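Local coordinates for protein manganese lipoxygenase (Gaeumannomyces graminis, PDB 5FX8) that catalyses the manganese-dependent dioxygenation of linoleic and alpha-linolenic acids to 11S- and 13R-hydroperoxy fatty acids, at residues Thr81-Gly86 / Ala327-Gly332; Leu136-His141 / Ser490-Leu495; Gly149-Met154 / Met600-Thr605; Leu321-Tyr326 / Pro613-Val618. All coordinates share one frame; numbering follows the deposited sequence.

Interaction 1 of 4, residues Thr81-Gly86 / Ala327-Gly332; sequences TFYPTG and AIRPVG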
loop_
_atom_site.group_PDB
_atom_site.type_symbol
_atom_site.label_atom_id
_atom_site.label_comp_id
_atom_site.label_asym_id
_atom_site.label_seq_id
_atom_site.Cartn_x
_atom_site.Cartn_y
_atom_site.Cartn_z
ATOM N N THR A 81 3.103 18.996 -8.881
ATOM C CA THR A 81 2.129 19.714 -8.089
ATOM C C THR A 81 2.831 20.392 -6.919
ATOM O O THR A 81 3.837 19.892 -6.425
ATOM C CB THR A 81 1.064 18.701 -7.621
ATOM O OG1 THR A 81 0.113 18.472 -8.652
ATOM C CG2 THR A 81 0.388 19.136 -6.441
ATOM N N PHE A 82 2.308 21.531 -6.481
ATOM C CA PHE A 82 2.854 22.199 -5.313
ATOM C C PHE A 82 2.761 21.286 -4.094
ATOM O O PHE A 82 1.788 20.560 -3.917
ATOM C CB PHE A 82 2.088 23.506 -5.042
ATOM C CG PHE A 82 2.208 24.557 -6.129
ATOM C CD1 PHE A 82 3.428 24.852 -6.718
ATOM C CD2 PHE A 82 1.091 25.283 -6.543
ATOM C CE1 PHE A 82 3.521 25.834 -7.693
ATOM C CE2 PHE A 82 1.191 26.260 -7.535
ATOM C CZ PHE A 82 2.396 26.526 -8.101
ATOM N N TYR A 83 3.768 21.326 -3.259
ATOM C CA TYR A 83 3.793 20.646 -1.975
ATOM C C TYR A 83 3.727 21.687 -0.871
ATOM O O TYR A 83 4.298 22.765 -1.013
ATOM C CB TYR A 83 5.058 19.797 -1.824
ATOM C CG TYR A 83 5.091 18.963 -0.575
ATOM C CD1 TYR A 83 4.492 17.714 -0.536
ATOM C CD2 TYR A 83 5.711 19.417 0.564
ATOM C CE1 TYR A 83 4.526 16.966 0.591
ATOM C CE2 TYR A 83 5.739 18.677 1.676
ATOM C CZ TYR A 83 5.151 17.459 1.694
ATOM O OH TYR A 83 5.197 16.722 2.843
ATOM N N PRO A 84 2.994 21.428 0.206
ATOM C CA PRO A 84 2.775 22.472 1.209
ATOM C C PRO A 84 4.034 22.837 1.947
ATOM O O PRO A 84 4.803 21.978 2.368
ATOM C CB PRO A 84 1.753 21.845 2.165
ATOM C CG PRO A 84 1.828 20.468 1.940
ATOM C CD PRO A 84 2.151 20.266 0.494
ATOM N N THR A 85 4.214 24.130 2.133
ATOM C CA THR A 85 5.304 24.615 2.953
ATOM C C THR A 85 4.736 25.633 3.927
ATOM O O THR A 85 3.524 25.663 4.121
ATOM C CB THR A 85 6.414 25.191 2.073
ATOM O OG1 THR A 85 7.550 25.455 2.879
ATOM C CG2 THR A 85 5.955 26.456 1.379
ATOM N N GLY A 86 5.577 26.455 4.560
ATOM C CA GLY A 86 5.136 27.320 5.636
ATOM C C GLY A 86 5.182 26.621 6.981
ATOM O O GLY A 86 5.364 25.413 7.086
ATOM N N ALA A 327 3.295 12.447 3.818
ATOM C CA ALA A 327 4.516 11.725 4.053
ATOM C C ALA A 327 5.129 11.162 2.782
ATOM O O ALA A 327 6.342 10.983 2.740
ATOM C CB ALA A 327 4.257 10.598 5.047
ATOM N N ILE A 328 4.347 10.931 1.731
ATOM C CA ILE A 328 4.841 10.110 0.629
ATOM C C ILE A 328 5.940 10.831 -0.147
ATOM O O ILE A 328 6.938 10.214 -0.526
ATOM C CB ILE A 328 3.685 9.658 -0.287
ATOM C CG1 ILE A 328 2.619 8.917 0.519
ATOM C CG2 ILE A 328 4.190 8.719 -1.371
ATOM C CD1 ILE A 328 3.121 7.734 1.261
ATOM N N ARG A 329 5.797 12.129 -0.394
ATOM C CA ARG A 329 6.876 12.829 -1.092
ATOM C C ARG A 329 8.159 12.938 -0.253
ATOM O O ARG A 329 9.240 12.614 -0.772
ATOM C CB ARG A 329 6.369 14.182 -1.597
ATOM C CG ARG A 329 5.356 14.028 -2.712
ATOM C CD ARG A 329 5.298 15.230 -3.651
ATOM N NE ARG A 329 3.992 15.901 -3.657
ATOM C CZ ARG A 329 3.684 16.956 -4.398
ATOM N NH1 ARG A 329 4.573 17.479 -5.213
ATOM N NH2 ARG A 329 2.486 17.481 -4.322
ATOM N N PRO A 330 8.128 13.351 1.017
ATOM C CA PRO A 330 9.377 13.382 1.793
ATOM C C PRO A 330 10.047 12.031 1.972
ATOM O O PRO A 330 11.284 11.922 1.883
ATOM C CB PRO A 330 8.916 13.939 3.137
ATOM C CG PRO A 330 7.719 14.621 2.865
ATOM C CD PRO A 330 7.025 13.946 1.774
ATOM N N VAL A 331 9.262 11.001 2.286
ATOM C CA VAL A 331 9.823 9.683 2.536
ATOM C C VAL A 331 10.379 9.113 1.244
ATOM O O VAL A 331 11.502 8.589 1.205
ATOM C CB VAL A 331 8.761 8.761 3.166
ATOM C CG1 VAL A 331 9.222 7.317 3.198
ATOM C CG2 VAL A 331 8.423 9.227 4.561
ATOM N N GLY A 332 9.621 9.255 0.160
ATOM C CA GLY A 332 10.088 8.780 -1.126
ATOM C C GLY A 332 11.355 9.476 -1.577
ATOM O O GLY A 332 12.269 8.844 -2.096
#
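Arg329 reaches from helix 328-336 to the backbone of the segment leading into strand 83-85 and grips it with two bonds. The stronger runs from Arg329 NH1 to Thr81 O (2.8 Å, 167° at the hydrogen). The oxygen lies close to the guanidinium plane, but the donor sits well out of the carbonyl plane. Arg329 NH2 adds a weak, bent bond to Phe82 O at 3.2 Å. On the same cation, NE forms a salt bridge with Glu298 and NH1 also bonds Thr76 O, so all three nitrogens are engaged and the group is held against rotation.

Tyr83 covers one face of the guanidinium. Its CB stands over the middle of the group, and its CD1 is 3.6 Å from Arg329 NE. The nitrogen meets the ring near the ring's own plane, with the two planes 78° apart, an edge-on approach. CG of Tyr83 anti to the backbone N (chi1 -175°) sends the phenol along the arginine toward the helix. There Tyr83 OH approaches Pro330 CG at 3.3 Å and bonds Tyr326 O. Thr81 CG2 packs 3.4 Å from Arg329 NH2.

A buried arginine thus joins the connection between strands 71-73 and 83-85 to the helical lipoxygenase core, beside helix 268-305, which carries the manganese ligands His290 and His294.

Interaction 2 of 4, residues Leu136-His141 / Ser490-Leu495; sequences LLYNGH and SGVLPL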
loop_
_atom_site.group_PDB
_atom_site.type_symbol
_atom_site.label_atom_id
_atom_site.label_comp_id
_atom_site.label_asym_id
_atom_site.label_seq_id
_atom_site.Cartn_x
_atom_site.Cartn_y
_atom_site.Cartn_z
ATOM N N LEU A 136 10.188 -21.036 -6.135
ATOM C CA LEU A 136 10.762 -21.120 -4.800
ATOM C C LEU A 136 10.785 -19.769 -4.120
ATOM O O LEU A 136 10.778 -19.695 -2.895
ATOM C CB LEU A 136 12.182 -21.675 -4.871
ATOM C CG LEU A 136 12.356 -23.010 -5.569
ATOM C CD1 LEU A 136 13.796 -23.165 -5.932
ATOM C CD2 LEU A 136 11.923 -24.102 -4.647
ATOM N N LEU A 137 10.810 -18.704 -4.894
ATOM C CA LEU A 137 10.721 -17.372 -4.344
ATOM C C LEU A 137 9.427 -17.133 -3.568
ATOM O O LEU A 137 9.404 -16.294 -2.666
ATOM C CB LEU A 137 10.856 -16.423 -5.508
ATOM C CG LEU A 137 11.287 -14.997 -5.353
ATOM C CD1 LEU A 137 12.561 -14.942 -4.610
ATOM C CD2 LEU A 137 11.451 -14.510 -6.766
ATOM N N TYR A 138 8.362 -17.872 -3.865
ATOM C CA TYR A 138 7.028 -17.555 -3.366
ATOM C C TYR A 138 6.384 -18.671 -2.562
ATOM O O TYR A 138 5.657 -18.399 -1.610
ATOM C CB TYR A 138 6.117 -17.196 -4.546
ATOM C CG TYR A 138 6.514 -15.955 -5.303
ATOM C CD1 TYR A 138 6.386 -14.711 -4.728
ATOM C CD2 TYR A 138 7.002 -16.032 -6.583
ATOM C CE1 TYR A 138 6.732 -13.595 -5.391
ATOM C CE2 TYR A 138 7.354 -14.914 -7.260
ATOM C CZ TYR A 138 7.213 -13.696 -6.657
ATOM O OH TYR A 138 7.552 -12.553 -7.308
ATOM N N ASN A 139 6.601 -19.923 -2.920
ATOM C CA ASN A 139 5.868 -21.005 -2.281
ATOM C C ASN A 139 6.239 -21.101 -0.820
ATOM O O ASN A 139 7.384 -21.400 -0.486
ATOM C CB ASN A 139 6.158 -22.317 -2.983
ATOM C CG ASN A 139 5.603 -22.336 -4.373
ATOM O OD1 ASN A 139 4.741 -21.524 -4.711
ATOM N ND2 ASN A 139 6.091 -23.251 -5.197
ATOM N N GLY A 140 5.271 -20.863 0.052
ATOM C CA GLY A 140 5.481 -21.034 1.468
ATOM C C GLY A 140 6.092 -19.849 2.163
ATOM O O GLY A 140 6.330 -19.915 3.369
ATOM N N HIS A 141 6.351 -18.767 1.452
ATOM C CA HIS A 141 7.046 -17.636 2.018
ATOM C C HIS A 141 6.141 -16.423 2.015
ATOM O O HIS A 141 5.056 -16.423 1.426
ATOM C CB HIS A 141 8.333 -17.334 1.252
ATOM C CG HIS A 141 9.356 -18.421 1.340
ATOM N ND1 HIS A 141 10.064 -18.684 2.490
ATOM C CD2 HIS A 141 9.788 -19.314 0.421
ATOM C CE1 HIS A 141 10.886 -19.693 2.276
ATOM N NE2 HIS A 141 10.740 -20.091 1.028
ATOM N N SER A 490 1.851 -7.110 -10.433
ATOM C CA SER A 490 2.637 -6.345 -11.404
ATOM C C SER A 490 4.120 -6.661 -11.361
ATOM O O SER A 490 4.830 -6.399 -12.336
ATOM C CB SER A 490 2.524 -4.858 -11.140
ATOM O OG SER A 490 1.224 -4.417 -11.290
ATOM N N GLY A 491 4.626 -7.082 -10.207
ATOM C CA GLY A 491 6.025 -7.364 -10.071
ATOM C C GLY A 491 6.308 -8.764 -9.587
ATOM O O GLY A 491 7.180 -8.968 -8.757
ATOM N N VAL A 492 5.584 -9.735 -10.104
ATOM C CA VAL A 492 5.783 -11.128 -9.759
ATOM C C VAL A 492 6.776 -11.712 -10.743
ATOM O O VAL A 492 6.607 -11.564 -11.954
ATOM C CB VAL A 492 4.444 -11.876 -9.775
ATOM C CG1 VAL A 492 4.615 -13.366 -9.528
ATOM C CG2 VAL A 492 3.577 -11.283 -8.740
ATOM N N LEU A 493 7.843 -12.314 -10.216
ATOM C CA LEU A 493 8.885 -12.962 -11.010
ATOM C C LEU A 493 8.429 -14.345 -11.446
ATOM O O LEU A 493 7.758 -15.056 -10.712
ATOM C CB LEU A 493 10.208 -13.042 -10.226
ATOM C CG LEU A 493 10.878 -11.672 -10.035
ATOM C CD1 LEU A 493 11.961 -11.682 -9.020
ATOM C CD2 LEU A 493 11.450 -11.125 -11.305
ATOM N N PRO A 494 8.853 -14.767 -12.629
ATOM C CA PRO A 494 9.875 -14.173 -13.475
ATOM C C PRO A 494 9.341 -13.291 -14.554
ATOM O O PRO A 494 10.120 -12.657 -15.242
ATOM C CB PRO A 494 10.522 -15.395 -14.091
ATOM C CG PRO A 494 9.399 -16.303 -14.246
ATOM C CD PRO A 494 8.564 -16.142 -13.037
ATOM N N LEU A 495 8.019 -13.269 -14.713
ATOM C CA LEU A 495 7.423 -12.521 -15.810
ATOM C C LEU A 495 7.559 -11.012 -15.653
ATOM O O LEU A 495 7.496 -10.296 -16.652
ATOM C CB LEU A 495 5.950 -12.902 -15.955
ATOM C CG LEU A 495 5.673 -13.793 -17.177
ATOM C CD1 LEU A 495 5.940 -13.025 -18.418
ATOM C CD2 LEU A 495 6.538 -15.037 -17.194
HETATM O O HOH W 1 6.304 -10.332 -6.425
#
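Tyr138 and Leu137 point neighbouring side chains at the loop after helix 485-490, and their first torsions differ. In Tyr138, CG stands anti to the carbonyl carbon (chi1 -64°), which carries the phenol straight out to the backbone of Val492 and Leu493. In Leu137, CG is anti to the backbone N instead (chi1 -158°), and the isobutyl group runs to the side chain of Leu493.

The phenol oxygen is the polar centre. Leu493 N donates to Tyr138 OH (2.9 Å, 162° at the hydrogen). The hydroxyl in turn donates to a water 2.7 Å from Tyr138 OH, and that water donates to Gly491 O at 2.8 Å. Gly491 O also receives Gln532 NE2 from helix 526-539. Around the rim of the ring, Tyr138 CE2 comes 3.5 Å from Leu493 O, which lies near the ring plane, and 3.9 Å from Val492 CG1, which approaches obliquely.

The apolar half is a meeting of methyls, with Leu137 CD2 at 3.7 Å from Leu493 CD1. Ala529 of helix 526-539 packs on both leucines, and Val533 on the tyrosine.

Because the buried hydroxyl accepts from one backbone amide and donates to one water, it is engaged both as acceptor and as donor. This should fix the direction of the phenol, and it ties to it the loop backbone just ahead of the cis peptide between Leu493 and Pro494.

Interaction 3 of 4, residues Gly149-Met154 / Met600-Thr605; sequences GISKGM and MPFVWT. With NAG (2-acetamido-2-deoxy-beta-D-glucopyranose), chain D.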
loop_
_atom_site.group_PDB
_atom_site.type_symbol
_atom_site.label_atom_id
_atom_site.label_comp_id
_atom_site.label_asym_id
_atom_site.label_seq_id
_atom_site.Cartn_x
_atom_site.Cartn_y
_atom_site.Cartn_z
ATOM N N GLY A 149 -1.129 -14.018 0.048
ATOM C CA GLY A 149 -0.338 -14.666 -0.971
ATOM C C GLY A 149 -0.313 -13.892 -2.266
ATOM O O GLY A 149 -1.011 -12.888 -2.405
ATOM N N ILE A 150 0.482 -14.336 -3.226
ATOM C CA ILE A 150 0.517 -13.689 -4.527
ATOM C C ILE A 150 -0.542 -14.322 -5.418
ATOM O O ILE A 150 -1.104 -15.365 -5.084
ATOM C CB ILE A 150 1.907 -13.790 -5.169
ATOM C CG1 ILE A 150 2.165 -15.221 -5.618
ATOM C CG2 ILE A 150 2.969 -13.356 -4.208
ATOM C CD1 ILE A 150 3.343 -15.333 -6.517
ATOM N N SER A 151 -0.773 -13.712 -6.575
ATOM C CA SER A 151 -1.905 -14.012 -7.438
ATOM C C SER A 151 -2.015 -15.489 -7.777
ATOM O O SER A 151 -1.104 -16.086 -8.374
ATOM C CB SER A 151 -1.800 -13.204 -8.723
ATOM O OG SER A 151 -3.025 -13.240 -9.422
ATOM N N LYS A 152 -3.166 -16.055 -7.421
ATOM C CA LYS A 152 -3.494 -17.409 -7.823
ATOM C C LYS A 152 -3.492 -17.473 -9.331
ATOM O O LYS A 152 -4.222 -16.729 -9.989
ATOM C CB LYS A 152 -4.846 -17.830 -7.263
ATOM C CG LYS A 152 -4.768 -18.646 -5.986
ATOM C CD LYS A 152 -4.804 -17.790 -4.742
ATOM C CE LYS A 152 -5.175 -18.639 -3.519
ATOM N NZ LYS A 152 -5.270 -17.884 -2.235
ATOM N N GLY A 153 -2.619 -18.328 -9.863
ATOM C CA GLY A 153 -2.495 -18.567 -11.271
ATOM C C GLY A 153 -1.399 -17.786 -11.931
ATOM O O GLY A 153 -1.097 -18.042 -13.094
ATOM N N MET A 154 -0.793 -16.839 -11.230
ATOM C CA MET A 154 0.252 -16.044 -11.850
ATOM C C MET A 154 1.510 -16.877 -12.088
ATOM O O MET A 154 2.246 -16.619 -13.046
ATOM C CB MET A 154 0.530 -14.813 -10.978
ATOM C CG MET A 154 1.418 -13.742 -11.601
ATOM S SD MET A 154 0.659 -12.950 -13.029
ATOM C CE MET A 154 -0.654 -12.075 -12.243
ATOM N N MET A 600 -9.704 -14.635 -17.165
ATOM C CA MET A 600 -8.270 -14.491 -17.033
ATOM C C MET A 600 -7.679 -15.725 -16.387
ATOM O O MET A 600 -8.301 -16.324 -15.513
ATOM C CB MET A 600 -7.894 -13.309 -16.142
ATOM C CG MET A 600 -8.149 -11.972 -16.666
ATOM S SD MET A 600 -7.519 -10.715 -15.535
ATOM C CE MET A 600 -7.826 -9.381 -16.598
ATOM N N PRO A 601 -6.450 -16.051 -16.712
ATOM C CA PRO A 601 -5.810 -17.215 -16.099
ATOM C C PRO A 601 -5.198 -16.954 -14.737
ATOM O O PRO A 601 -4.363 -17.741 -14.283
ATOM C CB PRO A 601 -4.728 -17.585 -17.119
ATOM C CG PRO A 601 -5.123 -16.912 -18.358
ATOM C CD PRO A 601 -5.773 -15.658 -17.949
ATOM N N PHE A 602 -5.583 -15.857 -14.087
ATOM C CA PHE A 602 -5.170 -15.591 -12.717
ATOM C C PHE A 602 -6.292 -14.886 -11.977
ATOM O O PHE A 602 -7.169 -14.268 -12.576
ATOM C CB PHE A 602 -3.870 -14.768 -12.631
ATOM C CG PHE A 602 -3.985 -13.354 -13.126
ATOM C CD1 PHE A 602 -3.915 -13.066 -14.489
ATOM C CD2 PHE A 602 -4.103 -12.313 -12.234
ATOM C CE1 PHE A 602 -3.998 -11.773 -14.948
ATOM C CE2 PHE A 602 -4.179 -11.032 -12.683
ATOM C CZ PHE A 602 -4.128 -10.753 -14.056
ATOM N N VAL A 603 -6.245 -14.998 -10.657
ATOM C CA VAL A 603 -7.218 -14.371 -9.779
ATOM C C VAL A 603 -6.694 -13.012 -9.360
ATOM O O VAL A 603 -5.616 -12.910 -8.776
ATOM C CB VAL A 603 -7.492 -15.238 -8.550
ATOM C CG1 VAL A 603 -8.409 -14.523 -7.661
ATOM C CG2 VAL A 603 -8.076 -16.548 -8.964
ATOM N N TRP A 604 -7.467 -11.973 -9.637
ATOM C CA TRP A 604 -7.076 -10.595 -9.410
ATOM C C TRP A 604 -7.997 -10.009 -8.348
ATOM O O TRP A 604 -9.221 -10.156 -8.441
ATOM C CB TRP A 604 -7.147 -9.820 -10.724
ATOM C CG TRP A 604 -6.751 -8.401 -10.633
ATOM C CD1 TRP A 604 -5.485 -7.915 -10.521
ATOM C CD2 TRP A 604 -7.617 -7.272 -10.651
ATOM N NE1 TRP A 604 -5.512 -6.557 -10.458
ATOM C CE2 TRP A 604 -6.811 -6.134 -10.531
ATOM C CE3 TRP A 604 -8.998 -7.111 -10.745
ATOM C CZ2 TRP A 604 -7.340 -4.844 -10.507
ATOM C CZ3 TRP A 604 -9.530 -5.830 -10.719
ATOM C CH2 TRP A 604 -8.704 -4.717 -10.607
ATOM N N THR A 605 -7.405 -9.391 -7.313
ATOM C CA THR A 605 -8.155 -8.960 -6.144
ATOM C C THR A 605 -7.709 -7.604 -5.641
ATOM O O THR A 605 -7.851 -7.311 -4.457
ATOM C CB THR A 605 -8.003 -9.941 -4.992
ATOM O OG1 THR A 605 -6.626 -10.016 -4.627
ATOM C CG2 THR A 605 -8.500 -11.308 -5.363
HETATM C C1 NAG D . -4.476 -21.136 -14.200
HETATM C C2 NAG D . -5.087 -22.203 -15.134
HETATM C C3 NAG D . -6.091 -23.077 -14.386
HETATM C C4 NAG D . -5.509 -23.583 -13.075
HETATM C C5 NAG D . -4.968 -22.410 -12.281
HETATM C C6 NAG D . -4.364 -22.813 -10.962
HETATM C C7 NAG D . -5.254 -21.685 -17.528
HETATM C C8 NAG D . -6.055 -20.997 -18.585
HETATM N N2 NAG D . -5.724 -21.588 -16.284
HETATM O O3 NAG D . -6.442 -24.181 -15.212
HETATM O O4 NAG D . -6.509 -24.252 -12.315
HETATM O O5 NAG D . -3.945 -21.760 -13.043
HETATM O O6 NAG D . -3.017 -23.217 -11.125
HETATM O O7 NAG D . -4.226 -22.287 -17.785
HETATM O O HOH W 2 -5.152 -14.004 -6.063
#
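Met154 and Phe602 form a Met-aromatic contact in which two loops of the lipoxygenase fold meet beside a glycan. The methionine is bent at chi2 and chi3, which lays CE over one ring face, 3.6 Å from the centroid and close to the normal, as a CH-pi contact. SD stands farther above the same ring. Phe602 presents that face with CG in the crowded position between its backbone N and carbonyl carbon (chi1 67°).

Polar bonds run alongside. Val603 N donates to Lys152 O (2.7 Å, 163° at the hydrogen), and Phe602 CA adds a CH contact to the same oxygen. Ser151 OG donates to Val603 O at 2.7 Å from above the carbonyl plane, and the same hydroxyl oxygen lies at the edge of the Phe602 ring, near its plane. A water accepts from Lys152 N and donates to Val603 O, giving that carbonyl a second partner.

The aliphatic contact is between Lys152 CB and Val603 CG2, 3.9 Å apart. Leu163 of helix 161-166 packs on Phe602.

The N-acetylglucosamine belongs to the glycan of Asn157, whose ND2 bonds Pro601 O. The acetyl methyl of the sugar, NAG C8, rests 3.9 Å from Pro601 CB.

Interaction 4 of 4, residues Leu321-Tyr326 / Pro613-Val618; sequences LMYQAY and PFFLSV. With MN (manganese (II) ion), chain I.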
loop_
_atom_site.group_PDB
_atom_site.type_symbol
_atom_site.label_atom_id
_atom_site.label_comp_id
_atom_site.label_asym_id
_atom_site.label_seq_id
_atom_site.Cartn_x
_atom_site.Cartn_y
_atom_site.Cartn_z
ATOM N N LEU A 321 -9.598 11.196 4.173
ATOM C CA LEU A 321 -9.108 10.463 3.010
ATOM C C LEU A 321 -7.629 10.733 2.730
ATOM O O LEU A 321 -6.967 9.905 2.115
ATOM C CB LEU A 321 -9.926 10.814 1.767
ATOM C CG LEU A 321 -11.400 10.470 1.689
ATOM C CD1 LEU A 321 -11.942 11.271 0.580
ATOM C CD2 LEU A 321 -11.555 9.039 1.393
ATOM N N MET A 322 -7.109 11.889 3.141
ATOM C CA MET A 322 -5.719 12.254 2.951
ATOM C C MET A 322 -4.876 11.947 4.176
ATOM O O MET A 322 -3.828 12.573 4.374
ATOM C CB MET A 322 -5.611 13.731 2.617
ATOM C CG MET A 322 -6.292 14.144 1.370
ATOM S SD MET A 322 -5.619 13.357 -0.050
ATOM C CE MET A 322 -7.078 12.468 -0.327
ATOM N N TYR A 323 -5.345 11.034 5.017
ATOM C CA TYR A 323 -4.570 10.550 6.129
ATOM C C TYR A 323 -3.165 10.175 5.672
ATOM O O TYR A 323 -2.980 9.494 4.661
ATOM C CB TYR A 323 -5.284 9.366 6.758
ATOM C CG TYR A 323 -4.652 8.874 8.026
ATOM C CD1 TYR A 323 -4.369 9.741 9.054
ATOM C CD2 TYR A 323 -4.357 7.539 8.194
ATOM C CE1 TYR A 323 -3.799 9.294 10.209
ATOM C CE2 TYR A 323 -3.802 7.083 9.324
ATOM C CZ TYR A 323 -3.516 7.961 10.345
ATOM O OH TYR A 323 -2.934 7.488 11.508
ATOM N N GLN A 324 -2.179 10.683 6.403
ATOM C CA GLN A 324 -0.754 10.469 6.205
ATOM C C GLN A 324 -0.257 10.857 4.824
ATOM O O GLN A 324 0.883 10.545 4.500
ATOM C CB GLN A 324 -0.366 9.016 6.488
ATOM C CG GLN A 324 -0.571 8.599 7.902
ATOM C CD GLN A 324 0.059 7.267 8.198
ATOM O OE1 GLN A 324 0.951 6.838 7.501
ATOM N NE2 GLN A 324 -0.397 6.612 9.239
ATOM N N ALA A 325 -1.061 11.517 3.987
ATOM C CA ALA A 325 -0.682 11.613 2.577
ATOM C C ALA A 325 0.576 12.438 2.386
ATOM O O ALA A 325 1.318 12.208 1.438
ATOM C CB ALA A 325 -1.806 12.197 1.725
ATOM N N TYR A 326 0.839 13.385 3.271
ATOM C CA TYR A 326 1.940 14.306 3.076
ATOM C C TYR A 326 3.284 13.714 3.445
ATOM O O TYR A 326 4.301 14.412 3.385
ATOM C CB TYR A 326 1.680 15.564 3.859
ATOM C CG TYR A 326 0.578 16.367 3.260
ATOM C CD1 TYR A 326 0.701 16.873 1.987
ATOM C CD2 TYR A 326 -0.572 16.631 3.965
ATOM C CE1 TYR A 326 -0.269 17.621 1.444
ATOM C CE2 TYR A 326 -1.559 17.372 3.427
ATOM C CZ TYR A 326 -1.401 17.870 2.158
ATOM O OH TYR A 326 -2.367 18.643 1.588
ATOM N N PRO A 613 -6.121 -0.202 2.297
ATOM C CA PRO A 613 -6.385 0.921 3.182
ATOM C C PRO A 613 -7.242 1.958 2.489
ATOM O O PRO A 613 -7.308 2.020 1.268
ATOM C CB PRO A 613 -4.984 1.475 3.459
ATOM C CG PRO A 613 -4.259 1.176 2.296
ATOM C CD PRO A 613 -4.755 -0.133 1.760
ATOM N N PHE A 614 -7.843 2.830 3.302
ATOM C CA PHE A 614 -8.678 3.906 2.779
ATOM C C PHE A 614 -7.880 5.145 2.401
ATOM O O PHE A 614 -8.470 6.125 1.949
ATOM C CB PHE A 614 -9.780 4.286 3.786
ATOM C CG PHE A 614 -9.269 4.923 5.047
ATOM C CD1 PHE A 614 -8.930 6.261 5.082
ATOM C CD2 PHE A 614 -9.131 4.182 6.193
ATOM C CE1 PHE A 614 -8.436 6.824 6.220
ATOM C CE2 PHE A 614 -8.640 4.740 7.330
ATOM C CZ PHE A 614 -8.292 6.069 7.343
ATOM N N PHE A 615 -6.572 5.141 2.591
ATOM C CA PHE A 615 -5.743 6.313 2.375
ATOM C C PHE A 615 -4.542 5.898 1.552
ATOM O O PHE A 615 -4.331 4.710 1.297
ATOM C CB PHE A 615 -5.311 6.942 3.709
ATOM C CG PHE A 615 -4.537 6.005 4.599
ATOM C CD1 PHE A 615 -5.188 5.010 5.332
ATOM C CD2 PHE A 615 -3.148 6.114 4.708
ATOM C CE1 PHE A 615 -4.463 4.132 6.149
ATOM C CE2 PHE A 615 -2.421 5.249 5.533
ATOM C CZ PHE A 615 -3.066 4.264 6.245
ATOM N N LEU A 616 -3.761 6.891 1.131
ATOM C CA LEU A 616 -2.553 6.692 0.321
ATOM C C LEU A 616 -1.394 6.322 1.248
ATOM O O LEU A 616 -0.637 7.173 1.697
ATOM C CB LEU A 616 -2.250 7.946 -0.496
ATOM C CG LEU A 616 -3.291 8.514 -1.486
ATOM C CD1 LEU A 616 -3.011 9.964 -1.825
ATOM C CD2 LEU A 616 -3.405 7.732 -2.772
ATOM N N SER A 617 -1.242 5.030 1.531
ATOM C CA SER A 617 -0.372 4.598 2.610
ATOM C C SER A 617 1.091 4.417 2.200
ATOM O O SER A 617 1.964 4.450 3.073
ATOM C CB SER A 617 -0.913 3.316 3.246
ATOM O OG SER A 617 -0.641 2.181 2.477
ATOM N N VAL A 618 1.395 4.268 0.915
ATOM C CA VAL A 618 2.784 4.198 0.470
ATOM C C VAL A 618 3.038 4.947 -0.835
ATOM O O VAL A 618 2.186 4.966 -1.748
ATOM C CB VAL A 618 3.239 2.736 0.341
ATOM C CG1 VAL A 618 3.379 2.105 1.706
ATOM C CG2 VAL A 618 2.256 1.940 -0.498
HETATM MN MN MN I . 1.971 5.040 -3.669
HETATM O O HOH W 3 -4.194 9.582 2.171
HETATM O O HOH W 4 1.290 4.505 5.589
HETATM O O HOH W 5 4.389 5.280 -3.679
#
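Tyr323 and Phe615 meet as a T-shaped pair, the edge of the tyrosine against the face of the phenylalanine. The centroids are 5.0 Å apart and the planes 73° to each other, with Tyr323 CD2 directly over the middle of the Phe615 ring. Phe615 CG sits between its backbone N and carbonyl carbon (chi1 59°), which turns that face to the tyrosine. The side chains lie side by side, and their CB atoms are 3.9 Å apart. Phe615 CD2 lies 3.4 Å from Tyr323 O, and the amide carbon of Gln324 approaches the ring obliquely at CE2. Phe614 CE1 touches Tyr323 CB at 4.1 Å, while Phe615 CD1 covers a face of the Phe614 ring, so the aromatic groups form a continuous cluster.

No direct hydrogen bond joins the segments, and two waters do that work. One donates to Leu321 O and Tyr323 O and accepts from Leu616 N (2.9 Å), linking the C-terminal tail to the turn. The other donates to Gln324 OE1 and to Ser617 O (2.6 Å); Gln324 NE2 is held by Asp103.

Behind these side chains lie two turns. A type II turn from Met322 to Ala325 carries Tyr323 and Gln324 at its corners, and Leu616 centres an inverse gamma turn. Two residues on, Val618 O binds manganese at 1.9 Å; His290, His294, His478, Asn482 and a water are the other ligands. A C-terminal carboxylate as metal ligand is a lipoxygenase hallmark.

The contact lies between helix 268-305 and helix 460-481, which bring His294 and His478 against Leu616, with helix 86-124 packed on Tyr323 and Gln324.

From the N terminus the chain enters interaction 1 at 81-86, interaction 2 at 136-141, interaction 3 at 149-154 and interaction 4 at 321-326. It closes them in the same order at 327-332, 490-495, 600-605 and 613-618, so every pair of loops crosses and none nests. Two clusters result. Interactions 1 and 4 have centres 13 Å apart and touch, Ile328 packing against Val618, so the N-terminal sheet and helix 328-336 adjoin the C-terminal metal ligand. Interactions 2 and 3, centres 12 Å apart, meet through Ile150 on Tyr138 and Val492, joining the long loop after helix 86-124 to the loops following helices 485-490 and 566-587.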